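Local coordinates for cyclic di-GMP-binding protein XC_3703 (Xanthomonas campestris pv. campestris, PDB 5B7W), which binds the second messenger cyclic di-GMP and, in its absence, promotes binding of a LysR-type transcriptional regulator to its target genes, at residues 1-7 with 127-133. Residues are numbered along the deposited sequence; the frame is centred on the assembly and turned at random.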
loop_
_atom_site.group_PDB
_atom_site.type_symbol
_atom_site.label_atom_id
_atom_site.label_comp_id
_atom_site.label_asym_id
_atom_site.label_seq_id
_atom_site.Cartn_x
_atom_site.Cartn_y
_atom_site.Cartn_z
ATOM N N MET A 1 -4.794 12.443 -28.202
ATOM C CA MET A 1 -4.129 12.782 -26.951
ATOM C C MET A 1 -3.806 11.523 -26.151
ATOM O O MET A 1 -4.711 10.839 -25.672
ATOM C CB MET A 1 -4.999 13.732 -26.122
ATOM C CG MET A 1 -5.358 15.030 -26.833
ATOM S SD MET A 1 -4.465 16.465 -26.201
ATOM C CE MET A 1 -5.387 16.808 -24.704
ATOM N N PRO A 2 -2.518 11.213 -26.017
ATOM C CA PRO A 2 -2.120 10.023 -25.259
ATOM C C PRO A 2 -2.488 10.148 -23.789
ATOM O O PRO A 2 -2.599 11.248 -23.242
ATOM C CB PRO A 2 -0.598 9.967 -25.446
ATOM C CG PRO A 2 -0.315 10.840 -26.630
ATOM C CD PRO A 2 -1.363 11.904 -26.614
ATOM N N SER A 3 -2.671 8.997 -23.145
ATOM C CA SER A 3 -3.087 8.982 -21.752
ATOM C C SER A 3 -2.541 7.744 -21.056
ATOM O O SER A 3 -2.142 6.767 -21.696
ATOM C CB SER A 3 -4.615 9.028 -21.621
ATOM O OG SER A 3 -5.201 7.829 -22.094
ATOM N N PHE A 4 -2.531 7.806 -19.727
ATOM C CA PHE A 4 -2.175 6.675 -18.887
ATOM C C PHE A 4 -2.985 6.773 -17.602
ATOM O O PHE A 4 -3.651 7.778 -17.340
ATOM C CB PHE A 4 -0.671 6.637 -18.590
ATOM C CG PHE A 4 -0.198 7.762 -17.713
ATOM C CD1 PHE A 4 0.141 8.988 -18.260
ATOM C CD2 PHE A 4 -0.088 7.592 -16.343
ATOM C CE1 PHE A 4 0.574 10.025 -17.456
ATOM C CE2 PHE A 4 0.346 8.624 -15.535
ATOM C CZ PHE A 4 0.675 9.843 -16.092
ATOM N N ASP A 5 -2.917 5.720 -16.796
ATOM C CA ASP A 5 -3.638 5.655 -15.533
ATOM C C ASP A 5 -2.658 5.681 -14.370
ATOM O O ASP A 5 -1.670 4.939 -14.368
ATOM C CB ASP A 5 -4.506 4.397 -15.455
ATOM C CG ASP A 5 -5.868 4.590 -16.087
ATOM O OD1 ASP A 5 -6.247 5.751 -16.341
ATOM O OD2 ASP A 5 -6.561 3.579 -16.322
ATOM N N VAL A 6 -2.931 6.537 -13.393
ATOM C CA VAL A 6 -2.246 6.498 -12.107
ATOM C C VAL A 6 -3.046 5.578 -11.197
ATOM O O VAL A 6 -4.215 5.848 -10.901
ATOM C CB VAL A 6 -2.110 7.900 -11.498
ATOM C CG1 VAL A 6 -1.299 7.842 -10.210
ATOM C CG2 VAL A 6 -1.472 8.853 -12.495
ATOM N N ILE A 7 -2.427 4.482 -10.768
ATOM C CA ILE A 7 -3.110 3.486 -9.956
ATOM C C ILE A 7 -2.347 3.294 -8.655
ATOM O O ILE A 7 -1.189 3.698 -8.509
ATOM C CB ILE A 7 -3.268 2.138 -10.689
ATOM C CG1 ILE A 7 -1.897 1.508 -10.951
ATOM C CG2 ILE A 7 -4.036 2.320 -11.987
ATOM C CD1 ILE A 7 -1.967 0.169 -11.651
ATOM N N LYS A 127 -9.018 5.303 -9.910
ATOM C CA LYS A 127 -7.818 5.591 -10.678
ATOM C C LYS A 127 -7.862 7.028 -11.178
ATOM O O LYS A 127 -8.920 7.661 -11.227
ATOM C CB LYS A 127 -7.669 4.633 -11.868
ATOM C CG LYS A 127 -7.666 3.160 -11.497
ATOM C CD LYS A 127 -7.594 2.289 -12.742
ATOM C CE LYS A 127 -7.461 0.818 -12.385
ATOM N NZ LYS A 127 -7.207 -0.021 -13.589
ATOM N N LEU A 128 -6.692 7.538 -11.555
ATOM C CA LEU A 128 -6.554 8.880 -12.110
ATOM C C LEU A 128 -5.969 8.760 -13.510
ATOM O O LEU A 128 -4.816 8.343 -13.671
ATOM C CB LEU A 128 -5.670 9.756 -11.222
ATOM C CG LEU A 128 -5.527 11.214 -11.668
ATOM C CD1 LEU A 128 -6.838 11.966 -11.486
ATOM C CD2 LEU A 128 -4.393 11.908 -10.926
ATOM N N ARG A 129 -6.756 9.120 -14.521
ATOM C CA ARG A 129 -6.266 9.135 -15.893
ATOM C C ARG A 129 -5.694 10.508 -16.215
ATOM O O ARG A 129 -6.353 11.531 -16.000
ATOM C CB ARG A 129 -7.367 8.778 -16.891
ATOM C CG ARG A 129 -6.844 8.668 -18.319
ATOM C CD ARG A 129 -7.893 8.144 -19.281
ATOM N NE ARG A 129 -8.288 6.773 -18.971
ATOM C CZ ARG A 129 -7.532 5.699 -19.189
ATOM N NH1 ARG A 129 -7.990 4.497 -18.870
ATOM N NH2 ARG A 129 -6.324 5.820 -19.725
ATOM N N VAL A 130 -4.470 10.521 -16.730
ATOM C CA VAL A 130 -3.756 11.746 -17.065
ATOM C C VAL A 130 -3.624 11.819 -18.579
ATOM O O VAL A 130 -3.168 10.861 -19.214
ATOM C CB VAL A 130 -2.378 11.790 -16.384
ATOM C CG1 VAL A 130 -1.621 13.039 -16.792
ATOM C CG2 VAL A 130 -2.534 11.720 -14.871
ATOM N N THR A 131 -4.028 12.949 -19.154
ATOM C CA THR A 131 -3.962 13.166 -20.592
ATOM C C THR A 131 -3.100 14.384 -20.892
ATOM O O THR A 131 -3.161 15.392 -20.180
ATOM C CB THR A 131 -5.359 13.358 -21.199
ATOM O OG1 THR A 131 -5.892 14.625 -20.791
ATOM C CG2 THR A 131 -6.297 12.249 -20.748
ATOM N N GLY A 132 -2.294 14.279 -21.948
ATOM C CA GLY A 132 -1.472 15.384 -22.402
ATOM C C GLY A 132 -1.358 15.348 -23.911
ATOM O O GLY A 132 -1.681 14.346 -24.553
ATOM N N LYS A 133 -0.891 16.466 -24.479
ATOM C CA LYS A 133 -0.805 16.545 -25.934
ATOM C C LYS A 133 0.329 15.684 -26.484
ATOM O O LYS A 133 0.228 15.185 -27.611
ATOM C CB LYS A 133 -0.665 18.004 -26.398
ATOM C CG LYS A 133 0.331 18.898 -25.652
ATOM C CD LYS A 133 1.759 18.708 -26.140
ATOM C CE LYS A 133 2.686 19.793 -25.612
ATOM N NZ LYS A 133 4.109 19.355 -25.666
HETATM O O HOH W 1 -5.623 1.051 -15.461
#
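Asp5 OD2 is gripped by Arg129 and by a water. It pairs with Arg129 NH1 at 3.1 Å, and the water donates to it. The same water accepts from Lys127 NZ, which links the lysine to the carboxylate. The salt bridge rests on charge, since OD2 lies well out of the guanidinium plane. Asp5 OD1 sits over the centre of that plane, 3.1 Å above it, and the two flat groups are turned 48° apart. The Arg129 chain bends at chi3 (-65°), which helps to turn one face of the guanidinium to Asp5 OD1. Its NH2 reaches Ser3 OG in a weak hydrogen bond, while NH1 also binds Asn158 on strand 155-160. Strands 3-7 and 127-132 are the antiparallel central pair of the four-stranded RRM-like sheet of domain I. Phe4 and Val130 exchange two backbone bonds, as do Val6 and Leu128. Their side chains line the face covered by helices 102-114 and 135-146. There Phe4 CE1 lies 3.6 Å from Val130 CB, and Val6 CG2 is 3.9 Å from Val130 CG2. Near the chain start, Met1 SD packs on Lys133 CA at 3.7 Å. Lys133 probably helps bind cyclic di-GMP, as in related proteins.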